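Local coordinates for protein pyroglutatmate porin OpdO (Pseudomonas aeruginosa, PDB 3SZV) that probably acts as an outer-membrane channel of the OprD porin family, letting small carboxylate solutes such as pyroglutamate pass through its beta-barrel, at residues Phe129-Val134 and Phe192-Gly197; Ser181-Gly186 and Tyr286-Gly291; Ala207-Gly212 and Arg219-Gly224; Gln278-Asp283 and Pro294-Phe299. All blocks are in the same frame, centred on the assembly; numbering follows the deposited sequence.

Contact 1 (Phe129-Val134 and Phe192-Gly197); sequences FKSPLV and FDFAGG. With C8E ((hydroxyethyloxy)tri(ethyloxy)octane), chain I; C8E ((hydroxyethyloxy)tri(ethyloxy)octane), chain B.
Ser131 OG, lying over one face of the Phe194 ring at 3.9 Å from its CZ, gives its hydrogen to Val134 O (2.8 Å). With OG held between the backbone N and the carbonyl carbon (chi1 73°), the hydroxyl turns back into its own loop and ties 131-134 into a compact bend whose apolar side chains meet the strand. Across the contact everything is van der Waals packing. Val134 CG1 wedges between two aromatic rings, 3.6 Å from Phe192 CE1 and 4.0 Å from Phe194 CE2. Leu133 CB comes in the plane of the Phe192 ring at its edge, and Leu133 CD1 reaches Phe194 CB. From the start of 129-134 the Phe129 side chain runs past that of Phe194 in the opposite sense, the rings meeting obliquely, CE2 to CE2 at 3.9 Å. Phe192 and Phe194 thus both send their rings inward, while Asp193 and Ala195 between and beyond them face bound detergent. The loop after strand 120-124 is in this way folded against the inner wall of the barrel, here strand 186-200; its Leu133 and Val134 also touch Phe222 of strand 218-230 and Leu166 of strand 159-170.

Contact 2 (Ser181-Gly186 and Tyr286-Gly291); sequences SANRIG and YPYIAG
Ser181 and Ala290 begin the backbone pairing, in which Ala290 N donates to Ser181 O (2.8 Å) and Asn183 N to Tyr288 O (2.8 Å). Together they make a single bridge between Ala182 and Ile289, and the same Tyr288 O takes a CA-H...O contact from Ala182.

Side-chain stacking adds to this. Asn183 CB sits over the middle of the Tyr288 ring, 3.7 Å from its centroid in a CH-pi contact. With CG anti to the backbone N (chi1 -167°), the amide extends over the ring toward its phenol end; the two planes are 21° apart and the two side chains point the same way. The phenol oxygen itself bonds to Asp304, which also forms a salt bridge with Arg184.

Apolar packing is slight: Ile185 CD1 rests on Pro287 CB at 3.8 Å.

Water completes the seam. One molecule is held by four groups, donating to Asn183 O and Tyr286 O (2.6 Å for the latter) and accepting from Asn183 ND2 and Arg184 NH1. Another links Asn183 OD1 (2.7 Å) to Gly291 N, and a third accepts from Ser181 N and probably donates to Ala290 O.

A turn between strands 180-182 and 186-200 thereby grips the long loop 282-310. Such inward-folded loops narrow the pore in OprD-family channels, and this one probably contributes likewise.

Contact 3 (Ala207-Gly212 and Arg219-Gly224); sequences ASLHQG and RQTFAG. With C8E ((hydroxyethyloxy)tri(ethyloxy)octane), chain I; C8E ((hydroxyethyloxy)tri(ethyloxy)octane), chain B; C8E ((hydroxyethyloxy)tri(ethyloxy)octane), chain H.
His210 and Phe222 form the central hydrogen-bonded pair of this antiparallel hairpin, with Phe222 N to His210 O at 2.8 Å. Similar pairs flank it: Ser208 N meets Gly224 O at 2.8 Å, and Gly212 N meets Gln220 O at 2.9 Å. The return bond from Gln220 N is less certain, because Gly212 O stands too near a detergent atom in the model. Axes 4.6 Å apart, at 177°, show how regular the pairing is.

The inward face, carrying Ser208, His210, Gln220 and Phe222, is the closely packed one. Phe222 has CG anti to the backbone N (chi1 166°), which carries its ring along the strand across Gly224, whose lack of a side chain leaves it room; Ser208 CB touches the ring at its edge, 4.2 Å from CE2. Ser208 OG and His210 NE2 share one oxygen of Asp198. Pro132 and Leu133 of an inward-folded loop close over this face, and Tyr295 meets the Phe222 ring at a steep angle.

The outward face, with Leu209, Gln211, Thr221 and Ala223, is looser. Leu209 CD1 lies 4.0 Å from Thr221 CG2 and 4.2 Å from Ala223 CB, and detergent chains lie against this face, one coming within 3.7 Å of Gln211 CB through its C3.

An inward face with Ser208, His210 and Gln220 beside Phe222, and an outward one mixing Leu209 and Ala223 with Gln211 and Thr221 under detergent, on backbones paired by alternating hydrogen bonds, are the chemistry of a transmembrane barrel wall, with detergent probably marking where lipid would lie.

Contact 4 (Gln278-Asp283 and Pro294-Phe299); sequences QRISGD and PYLVNF
Gln278 reaches the turn at Leu296-Phe299 through an extended side chain, its CG opposite the backbone N (chi1 -175°) and the chain extended beyond CG; a last torsion of -72° then rolls the amide so that OE1 faces the turn. Asn298 leans the other way, CG beside its own backbone N (chi1 -71°), and the two side chains pass in opposite senses.

The bond that results runs from Asn298 N to Gln278 OE1, 3.0 Å long and nearly straight at the hydrogen, although the donor stands above the carbonyl plane and not on a lone pair. Val297 N is almost as near to OE1, at 3.1 Å, but its angle is too poor for a bond. Leu296 CB lies against the same oxygen at 3.3 Å, its side chain set roughly perpendicular to that of Gln278, while Asn298 ND2 lies 3.5 Å from Gln278 CB. The type I turn is closed by Phe299 N to Leu296 O (3.2 Å). Ile280 CD1 touches Leu296 CD2 only distantly, at 4.4 Å.

The polar ends have further partners: Gln278 NE2 donates to the carbonyls of Asp304 and Phe305, and Asn298 bonds through OD1 to Gln314 and through ND2 to Ser312.

Each end of the buried Gln278 amide is therefore used, oxygen toward the turn and nitrogen toward the loop's return. One wall glutamine thus joins two parts of the same inward loop through uncharged amide and backbone groups.

Overall arrangement
From the N terminus, the loop at 129-134 comes first, and contact 1 closes at 192-197, on strand 186-200. Before that, 181-186 has opened contact 2, so the two cross; contact 2 closes only at 286-291, about a hundred residues on. Contact 3, a local hairpin, falls wholly within that span, after contact 1 is complete. Contact 4 opens at the end of strand 271-281 and crosses contact 2, since 286-291 lies between its own segments. The wall strands are thus tied to two inward loops. These loops also meet each other, Val134 packing on Ile289 and Pro132 on Tyr295, while Tyr286 on Leu296 joins contacts 2 and 4 within one loop.

Contact 1 (Phe129-Val134 and Phe192-Gly197)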
# COMPACT_ATOMS: atom_id res chain seq x y z
N PHE A 129 -4.92 2.41 4.98
CA PHE A 129 -5.22 3.25 3.83
C PHE A 129 -3.94 3.47 3.04
O PHE A 129 -2.83 3.13 3.49
CB PHE A 129 -5.83 4.59 4.29
CG PHE A 129 -4.88 5.44 5.09
CD1 PHE A 129 -4.71 5.25 6.46
CD2 PHE A 129 -4.15 6.45 4.48
CE1 PHE A 129 -3.83 6.05 7.20
CE2 PHE A 129 -3.27 7.25 5.20
CZ PHE A 129 -3.10 7.06 6.56
N LYS A 130 -4.10 4.04 1.85
CA LYS A 130 -3.00 4.33 0.94
C LYS A 130 -2.96 5.83 0.66
O LYS A 130 -3.99 6.46 0.41
CB LYS A 130 -3.21 3.61 -0.40
CG LYS A 130 -3.53 2.13 -0.33
CD LYS A 130 -2.36 1.30 0.15
CE LYS A 130 -2.73 -0.19 0.05
NZ LYS A 130 -1.57 -1.09 0.33
N SER A 131 -1.77 6.40 0.69
CA SER A 131 -1.56 7.80 0.33
C SER A 131 -0.10 7.98 -0.04
O SER A 131 0.73 7.15 0.33
CB SER A 131 -1.93 8.75 1.49
OG SER A 131 -0.98 8.72 2.54
N PRO A 132 0.23 9.06 -0.74
CA PRO A 132 1.62 9.19 -1.18
C PRO A 132 2.62 9.12 -0.02
O PRO A 132 3.67 8.46 -0.18
CB PRO A 132 1.64 10.56 -1.86
CG PRO A 132 0.25 10.65 -2.46
CD PRO A 132 -0.64 10.08 -1.38
N LEU A 133 2.34 9.75 1.11
CA LEU A 133 3.33 9.83 2.19
C LEU A 133 3.24 8.71 3.21
O LEU A 133 4.14 8.56 4.04
CB LEU A 133 3.25 11.19 2.90
CG LEU A 133 3.58 12.37 1.98
CD1 LEU A 133 3.49 13.65 2.80
CD2 LEU A 133 4.98 12.25 1.35
N VAL A 134 2.16 7.93 3.16
CA VAL A 134 2.03 6.77 4.05
C VAL A 134 1.01 5.81 3.51
O VAL A 134 -0.13 6.19 3.22
CB VAL A 134 1.71 7.19 5.49
CG1 VAL A 134 0.43 8.02 5.57
CG2 VAL A 134 1.56 5.94 6.36
N PHE A 192 3.17 10.45 13.23
CA PHE A 192 3.19 10.79 11.82
C PHE A 192 1.98 11.63 11.50
O PHE A 192 0.84 11.23 11.76
CB PHE A 192 3.22 9.57 10.90
CG PHE A 192 3.39 9.94 9.46
CD1 PHE A 192 2.30 10.05 8.61
CD2 PHE A 192 4.64 10.27 8.98
CE1 PHE A 192 2.46 10.45 7.29
CE2 PHE A 192 4.82 10.66 7.67
CZ PHE A 192 3.72 10.75 6.82
N ASP A 193 2.22 12.82 10.95
CA ASP A 193 1.16 13.73 10.60
C ASP A 193 1.28 14.10 9.13
O ASP A 193 2.38 14.35 8.64
CB ASP A 193 1.27 15.00 11.43
CG ASP A 193 1.04 14.74 12.90
OD1 ASP A 193 -0.12 14.53 13.28
OD2 ASP A 193 2.01 14.76 13.68
N PHE A 194 0.17 14.14 8.41
CA PHE A 194 0.21 14.65 7.04
C PHE A 194 -1.12 15.28 6.68
O PHE A 194 -2.16 15.03 7.30
CB PHE A 194 0.55 13.55 6.04
CG PHE A 194 -0.66 12.79 5.52
CD1 PHE A 194 -1.31 13.20 4.36
CD2 PHE A 194 -1.15 11.67 6.19
CE1 PHE A 194 -2.42 12.52 3.87
CE2 PHE A 194 -2.27 10.98 5.71
CZ PHE A 194 -2.91 11.41 4.54
N ALA A 195 -1.08 16.14 5.67
CA ALA A 195 -2.28 16.61 5.00
C ALA A 195 -1.96 16.68 3.53
O ALA A 195 -0.80 16.90 3.14
CB ALA A 195 -2.73 17.96 5.54
N GLY A 196 -2.97 16.52 2.70
CA GLY A 196 -2.73 16.54 1.27
C GLY A 196 -4.00 16.71 0.47
O GLY A 196 -5.11 16.42 0.95
N GLY A 197 -3.83 17.19 -0.75
CA GLY A 197 -4.94 17.37 -1.66
C GLY A 197 -4.68 16.69 -2.98
O GLY A 197 -3.54 16.69 -3.48
C4 C8E I . 8.84 18.67 3.79
C5 C8E I . 7.93 19.38 4.78
C6 C8E I . 6.95 18.38 5.38
C7 C8E I . 6.67 18.66 6.85
C8 C8E I . 5.75 19.85 7.07
O9 C8E I . 4.91 19.60 8.18
C10 C8E I . 4.01 18.54 7.97
C11 C8E I . 2.63 19.12 8.24
O12 C8E I . 1.57 18.23 7.99
C13 C8E I . 0.43 18.65 8.71
C14 C8E I . -0.44 17.48 9.14
O15 C8E I . -1.68 17.98 9.57
C16 C8E I . -2.29 17.19 10.58
C17 C8E I . -3.46 16.43 9.97
O18 C8E I . -4.21 15.76 10.96
C19 C8E I . -5.60 15.98 10.84
C20 C8E I . -6.34 14.64 10.79
O21 C8E I . -7.11 14.48 11.96
C3 C8E B . 0.61 20.37 5.75
C4 C8E B . -0.40 21.14 4.91
C5 C8E B . -0.27 20.78 3.43
C6 C8E B . -1.46 21.31 2.64
C7 C8E B . -1.90 20.30 1.59
C8 C8E B . -1.76 20.85 0.18
O9 C8E B . -3.04 20.97 -0.39
C10 C8E B . -2.99 21.50 -1.70
C11 C8E B . -3.54 20.42 -2.63
O12 C8E B . -4.04 20.97 -3.82
C13 C8E B . -3.95 20.05 -4.89
C14 C8E B . -3.26 20.69 -6.09
O15 C8E B . -1.89 20.40 -5.99
C16 C8E B . -1.06 21.42 -6.50
C17 C8E B . 0.25 20.75 -6.90
O18 C8E B . 0.28 20.47 -8.28
C19 C8E B . 1.59 20.17 -8.69
C20 C8E B . 1.58 19.22 -9.88
O21 C8E B . 2.81 19.36 -10.57

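Contact 2 (Ser181-Gly186 and Tyr286-Gly291)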
# COMPACT_ATOMS: atom_id res chain seq x y z
N SER A 181 9.61 3.82 13.05
CA SER A 181 10.97 4.15 12.62
C SER A 181 10.94 4.35 11.11
O SER A 181 9.91 4.10 10.46
CB SER A 181 11.97 3.05 13.00
OG SER A 181 11.78 1.87 12.24
N ALA A 182 12.04 4.82 10.55
CA ALA A 182 12.12 5.03 9.11
C ALA A 182 12.93 3.94 8.43
O ALA A 182 13.96 3.51 8.95
CB ALA A 182 12.70 6.40 8.80
N ASN A 183 12.45 3.48 7.29
CA ASN A 183 13.15 2.48 6.50
C ASN A 183 14.59 2.91 6.20
O ASN A 183 14.81 4.04 5.73
CB ASN A 183 12.39 2.22 5.20
CG ASN A 183 12.87 0.99 4.48
OD1 ASN A 183 12.59 -0.14 4.89
ND2 ASN A 183 13.61 1.18 3.39
N ARG A 184 15.54 2.00 6.45
CA ARG A 184 17.00 2.22 6.35
C ARG A 184 17.57 3.20 7.36
O ARG A 184 18.57 2.91 8.02
CB ARG A 184 17.43 2.66 4.94
CG ARG A 184 17.26 1.62 3.85
CD ARG A 184 17.77 2.19 2.52
NE ARG A 184 17.61 1.26 1.41
CZ ARG A 184 16.52 1.18 0.64
NH1 ARG A 184 15.48 1.99 0.85
NH2 ARG A 184 16.48 0.29 -0.35
N ILE A 185 16.93 4.36 7.47
CA ILE A 185 17.48 5.49 8.23
C ILE A 185 17.36 5.29 9.75
O ILE A 185 18.17 5.81 10.52
CB ILE A 185 16.78 6.78 7.80
CG1 ILE A 185 17.22 7.16 6.38
CG2 ILE A 185 17.03 7.92 8.79
CD1 ILE A 185 16.12 7.88 5.60
N GLY A 186 16.36 4.52 10.17
CA GLY A 186 16.17 4.25 11.58
C GLY A 186 15.42 5.36 12.30
O GLY A 186 14.48 5.95 11.75
N TYR A 286 15.48 6.95 0.06
CA TYR A 286 14.11 7.45 0.17
C TYR A 286 13.49 7.09 1.52
O TYR A 286 13.37 5.92 1.85
CB TYR A 286 13.28 6.83 -0.92
CG TYR A 286 11.87 7.36 -1.01
CD1 TYR A 286 11.63 8.64 -1.49
CD2 TYR A 286 10.77 6.57 -0.65
CE1 TYR A 286 10.35 9.14 -1.62
CE2 TYR A 286 9.47 7.08 -0.76
CZ TYR A 286 9.27 8.35 -1.26
OH TYR A 286 8.01 8.89 -1.41
N PRO A 287 13.08 8.10 2.29
CA PRO A 287 12.54 7.77 3.61
C PRO A 287 11.06 7.44 3.54
O PRO A 287 10.31 8.00 2.75
CB PRO A 287 12.76 9.05 4.41
CG PRO A 287 12.69 10.14 3.38
CD PRO A 287 13.31 9.55 2.13
N TYR A 288 10.66 6.50 4.40
CA TYR A 288 9.26 6.14 4.61
C TYR A 288 9.16 5.38 5.90
O TYR A 288 10.16 4.91 6.43
CB TYR A 288 8.69 5.33 3.44
CG TYR A 288 9.40 4.07 2.98
CD1 TYR A 288 8.87 2.81 3.25
CD2 TYR A 288 10.54 4.14 2.18
CE1 TYR A 288 9.48 1.66 2.77
CE2 TYR A 288 11.14 3.00 1.68
CZ TYR A 288 10.61 1.76 1.98
OH TYR A 288 11.15 0.61 1.50
N ILE A 289 7.94 5.21 6.40
CA ILE A 289 7.74 4.49 7.64
C ILE A 289 8.12 3.02 7.47
O ILE A 289 7.66 2.33 6.55
CB ILE A 289 6.28 4.63 8.08
CG1 ILE A 289 6.03 6.05 8.58
CG2 ILE A 289 5.95 3.64 9.18
CD1 ILE A 289 4.57 6.42 8.66
N ALA A 290 9.03 2.53 8.32
CA ALA A 290 9.46 1.14 8.23
C ALA A 290 8.27 0.20 8.37
O ALA A 290 7.42 0.41 9.25
CB ALA A 290 10.51 0.83 9.32
N GLY A 291 8.22 -0.81 7.51
CA GLY A 291 7.13 -1.77 7.55
C GLY A 291 6.01 -1.42 6.59
O GLY A 291 5.15 -2.27 6.31
O HOH W 1 7.67 1.82 11.73
O HOH W 2 14.72 3.92 2.88
O HOH W 3 10.37 -1.44 5.73

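Contact 3 (Ala207-Gly212 and Arg219-Gly224)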
# COMPACT_ATOMS: atom_id res chain seq x y z
N ALA A 207 -3.72 16.78 -10.07
CA ALA A 207 -2.52 17.28 -9.42
C ALA A 207 -2.62 16.98 -7.94
O ALA A 207 -3.69 17.16 -7.34
CB ALA A 207 -2.40 18.78 -9.63
N SER A 208 -1.52 16.54 -7.34
CA SER A 208 -1.53 16.18 -5.92
C SER A 208 -0.38 16.85 -5.19
O SER A 208 0.72 16.98 -5.72
CB SER A 208 -1.44 14.67 -5.75
OG SER A 208 -2.60 14.03 -6.29
N LEU A 209 -0.66 17.29 -3.97
CA LEU A 209 0.37 17.86 -3.10
C LEU A 209 0.11 17.39 -1.68
O LEU A 209 -0.97 17.65 -1.12
CB LEU A 209 0.34 19.40 -3.19
CG LEU A 209 1.41 20.13 -2.38
CD1 LEU A 209 2.80 19.86 -2.97
CD2 LEU A 209 1.11 21.61 -2.37
N HIS A 210 1.07 16.68 -1.10
CA HIS A 210 0.96 16.13 0.26
C HIS A 210 2.17 16.53 1.07
O HIS A 210 3.30 16.49 0.57
CB HIS A 210 0.86 14.60 0.21
CG HIS A 210 -0.43 14.10 -0.36
ND1 HIS A 210 -1.35 13.39 0.38
CD2 HIS A 210 -0.98 14.27 -1.59
CE1 HIS A 210 -2.40 13.11 -0.38
NE2 HIS A 210 -2.20 13.62 -1.58
N GLN A 211 1.96 16.90 2.32
CA GLN A 211 3.05 17.33 3.18
C GLN A 211 2.94 16.61 4.51
O GLN A 211 1.85 16.53 5.09
CB GLN A 211 2.95 18.83 3.38
CG GLN A 211 4.02 19.45 4.24
CD GLN A 211 3.95 20.97 4.21
OE1 GLN A 211 3.79 21.57 3.15
NE2 GLN A 211 4.06 21.59 5.38
N GLY A 212 4.05 16.08 5.01
CA GLY A 212 4.00 15.23 6.18
C GLY A 212 5.27 15.28 7.01
O GLY A 212 6.29 15.83 6.59
N ARG A 219 10.87 15.23 7.61
CA ARG A 219 9.76 15.93 6.97
C ARG A 219 9.81 15.55 5.50
O ARG A 219 10.89 15.44 4.92
CB ARG A 219 9.91 17.45 7.11
CG ARG A 219 10.00 17.96 8.53
CD ARG A 219 10.40 19.45 8.56
NE ARG A 219 10.61 19.91 9.92
CZ ARG A 219 10.88 21.17 10.25
NH1 ARG A 219 10.97 22.09 9.30
NH2 ARG A 219 11.05 21.50 11.52
N GLN A 220 8.66 15.38 4.88
CA GLN A 220 8.62 15.02 3.46
C GLN A 220 7.43 15.67 2.77
O GLN A 220 6.34 15.72 3.32
CB GLN A 220 8.55 13.51 3.32
CG GLN A 220 8.73 12.97 1.90
CD GLN A 220 8.77 11.47 1.89
OE1 GLN A 220 7.94 10.82 2.52
NE2 GLN A 220 9.76 10.89 1.21
N THR A 221 7.66 16.17 1.57
CA THR A 221 6.60 16.73 0.74
C THR A 221 6.61 16.02 -0.60
O THR A 221 7.68 15.74 -1.14
CB THR A 221 6.79 18.23 0.54
OG1 THR A 221 6.75 18.86 1.83
CG2 THR A 221 5.69 18.82 -0.36
N PHE A 222 5.42 15.71 -1.11
CA PHE A 222 5.22 15.00 -2.37
C PHE A 222 4.35 15.84 -3.30
O PHE A 222 3.32 16.37 -2.89
CB PHE A 222 4.51 13.66 -2.11
CG PHE A 222 3.96 12.98 -3.35
CD1 PHE A 222 4.71 12.05 -4.04
CD2 PHE A 222 2.69 13.31 -3.84
CE1 PHE A 222 4.20 11.43 -5.19
CE2 PHE A 222 2.18 12.70 -4.98
CZ PHE A 222 2.94 11.76 -5.65
N ALA A 223 4.79 15.97 -4.54
CA ALA A 223 3.95 16.55 -5.59
C ALA A 223 3.79 15.51 -6.68
O ALA A 223 4.73 14.81 -7.02
CB ALA A 223 4.56 17.83 -6.14
N GLY A 224 2.59 15.42 -7.24
CA GLY A 224 2.34 14.46 -8.30
C GLY A 224 1.40 15.01 -9.35
O GLY A 224 0.59 15.89 -9.08
C4 C8E I . 8.84 18.67 3.79
C5 C8E I . 7.93 19.38 4.78
C6 C8E I . 6.95 18.38 5.38
C7 C8E I . 6.67 18.66 6.85
C8 C8E I . 5.75 19.85 7.07
O9 C8E I . 4.91 19.60 8.18
C10 C8E I . 4.01 18.54 7.97
C11 C8E I . 2.63 19.12 8.24
O12 C8E I . 1.57 18.23 7.99
C13 C8E I . 0.43 18.65 8.71
C14 C8E I . -0.44 17.48 9.14
O15 C8E I . -1.68 17.98 9.57
C16 C8E I . -2.29 17.19 10.58
C17 C8E I . -3.46 16.43 9.97
O18 C8E I . -4.21 15.76 10.96
C19 C8E I . -5.60 15.98 10.84
C20 C8E I . -6.34 14.64 10.79
O21 C8E I . -7.11 14.48 11.96
C3 C8E B . 0.61 20.37 5.75
C4 C8E B . -0.40 21.14 4.91
C5 C8E B . -0.27 20.78 3.43
C6 C8E B . -1.46 21.31 2.64
C7 C8E B . -1.90 20.30 1.59
C8 C8E B . -1.76 20.85 0.18
O9 C8E B . -3.04 20.97 -0.39
C10 C8E B . -2.99 21.50 -1.70
C11 C8E B . -3.54 20.42 -2.63
O12 C8E B . -4.04 20.97 -3.82
C13 C8E B . -3.95 20.05 -4.89
C14 C8E B . -3.26 20.69 -6.09
O15 C8E B . -1.89 20.40 -5.99
C16 C8E B . -1.06 21.42 -6.50
C17 C8E B . 0.25 20.75 -6.90
O18 C8E B . 0.28 20.47 -8.28
C19 C8E B . 1.59 20.17 -8.69
C20 C8E B . 1.58 19.22 -9.88
O21 C8E B . 2.81 19.36 -10.57
O12 C8E H . 13.63 16.06 -12.26
C13 C8E H . 12.65 16.69 -11.48
C14 C8E H . 11.30 16.69 -12.19
O15 C8E H . 10.27 16.81 -11.22
C16 C8E H . 9.04 16.24 -11.60
C17 C8E H . 7.94 17.30 -11.49
O18 C8E H . 6.67 16.71 -11.68
C19 C8E H . 6.18 16.08 -10.52
C20 C8E H . 4.92 16.80 -10.04
O21 C8E H . 4.81 18.05 -10.68

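Contact 4 (Gln278-Asp283 and Pro294-Phe299)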
# COMPACT_ATOMS: atom_id res chain seq x y z
N GLN A 278 13.02 6.01 -12.41
CA GLN A 278 13.11 6.52 -11.05
C GLN A 278 14.51 7.01 -10.77
O GLN A 278 15.49 6.36 -11.15
CB GLN A 278 12.70 5.42 -10.06
CG GLN A 278 12.64 5.84 -8.62
CD GLN A 278 11.87 4.80 -7.81
OE1 GLN A 278 10.64 4.71 -7.93
NE2 GLN A 278 12.59 3.98 -7.04
N ARG A 279 14.62 8.15 -10.11
CA ARG A 279 15.92 8.72 -9.77
C ARG A 279 15.91 9.19 -8.34
O ARG A 279 15.15 10.09 -7.97
CB ARG A 279 16.30 9.86 -10.70
CG ARG A 279 17.68 10.45 -10.41
CD ARG A 279 18.77 9.37 -10.47
N ILE A 280 16.75 8.57 -7.52
CA ILE A 280 16.94 8.97 -6.14
C ILE A 280 18.19 9.83 -6.06
O ILE A 280 19.20 9.52 -6.70
CB ILE A 280 17.15 7.72 -5.24
CG1 ILE A 280 16.10 6.63 -5.54
CG2 ILE A 280 17.13 8.10 -3.77
CD1 ILE A 280 14.62 7.05 -5.33
N SER A 281 18.14 10.92 -5.30
CA SER A 281 19.33 11.75 -5.13
C SER A 281 19.39 12.39 -3.75
O SER A 281 18.44 12.34 -2.98
CB SER A 281 19.42 12.82 -6.23
OG SER A 281 18.34 13.73 -6.14
N GLY A 282 20.54 12.99 -3.44
CA GLY A 282 20.80 13.48 -2.10
C GLY A 282 21.72 12.54 -1.35
O GLY A 282 22.13 11.50 -1.89
N ASP A 283 22.03 12.87 -0.11
CA ASP A 283 22.92 12.04 0.70
C ASP A 283 22.23 10.79 1.23
O ASP A 283 22.89 9.84 1.66
CB ASP A 283 23.47 12.85 1.87
CG ASP A 283 24.33 14.01 1.42
OD1 ASP A 283 24.33 15.05 2.10
OD2 ASP A 283 25.01 13.87 0.38
N PRO A 294 6.44 2.30 0.27
CA PRO A 294 6.84 3.60 -0.27
C PRO A 294 6.12 3.89 -1.58
O PRO A 294 5.87 2.96 -2.36
CB PRO A 294 8.35 3.42 -0.51
CG PRO A 294 8.48 1.95 -0.89
CD PRO A 294 7.43 1.24 -0.02
N TYR A 295 5.83 5.16 -1.84
CA TYR A 295 5.08 5.52 -3.05
C TYR A 295 6.04 5.77 -4.22
O TYR A 295 6.05 6.86 -4.82
CB TYR A 295 4.20 6.73 -2.77
CG TYR A 295 3.04 6.90 -3.73
CD1 TYR A 295 2.09 5.91 -3.87
CD2 TYR A 295 2.87 8.08 -4.44
CE1 TYR A 295 1.01 6.08 -4.73
CE2 TYR A 295 1.80 8.26 -5.30
CZ TYR A 295 0.88 7.25 -5.45
OH TYR A 295 -0.19 7.43 -6.31
N LEU A 296 6.80 4.74 -4.54
CA LEU A 296 7.83 4.81 -5.59
C LEU A 296 7.37 4.01 -6.79
O LEU A 296 6.87 2.90 -6.65
CB LEU A 296 9.15 4.24 -5.08
CG LEU A 296 9.83 5.08 -3.99
CD1 LEU A 296 10.99 4.29 -3.38
CD2 LEU A 296 10.31 6.44 -4.54
N VAL A 297 7.53 4.58 -7.98
CA VAL A 297 7.04 3.89 -9.18
C VAL A 297 7.74 2.55 -9.41
O VAL A 297 7.14 1.64 -9.99
CB VAL A 297 7.13 4.76 -10.47
CG1 VAL A 297 6.30 6.07 -10.33
CG2 VAL A 297 8.59 5.04 -10.88
N ASN A 298 9.00 2.42 -8.98
CA ASN A 298 9.73 1.17 -9.18
C ASN A 298 9.83 0.29 -7.93
O ASN A 298 10.67 -0.61 -7.86
CB ASN A 298 11.12 1.46 -9.78
CG ASN A 298 11.05 1.93 -11.24
OD1 ASN A 298 10.00 1.85 -11.89
ND2 ASN A 298 12.18 2.41 -11.75
N PHE A 299 8.94 0.52 -6.97
CA PHE A 299 8.81 -0.36 -5.81
C PHE A 299 7.99 -1.58 -6.24
O PHE A 299 6.84 -1.45 -6.67
CB PHE A 299 8.11 0.38 -4.65
CG PHE A 299 7.52 -0.51 -3.59
CD1 PHE A 299 8.31 -1.37 -2.84
CD2 PHE A 299 6.17 -0.43 -3.29
CE1 PHE A 299 7.74 -2.17 -1.83
CE2 PHE A 299 5.60 -1.21 -2.29
CZ PHE A 299 6.39 -2.08 -1.57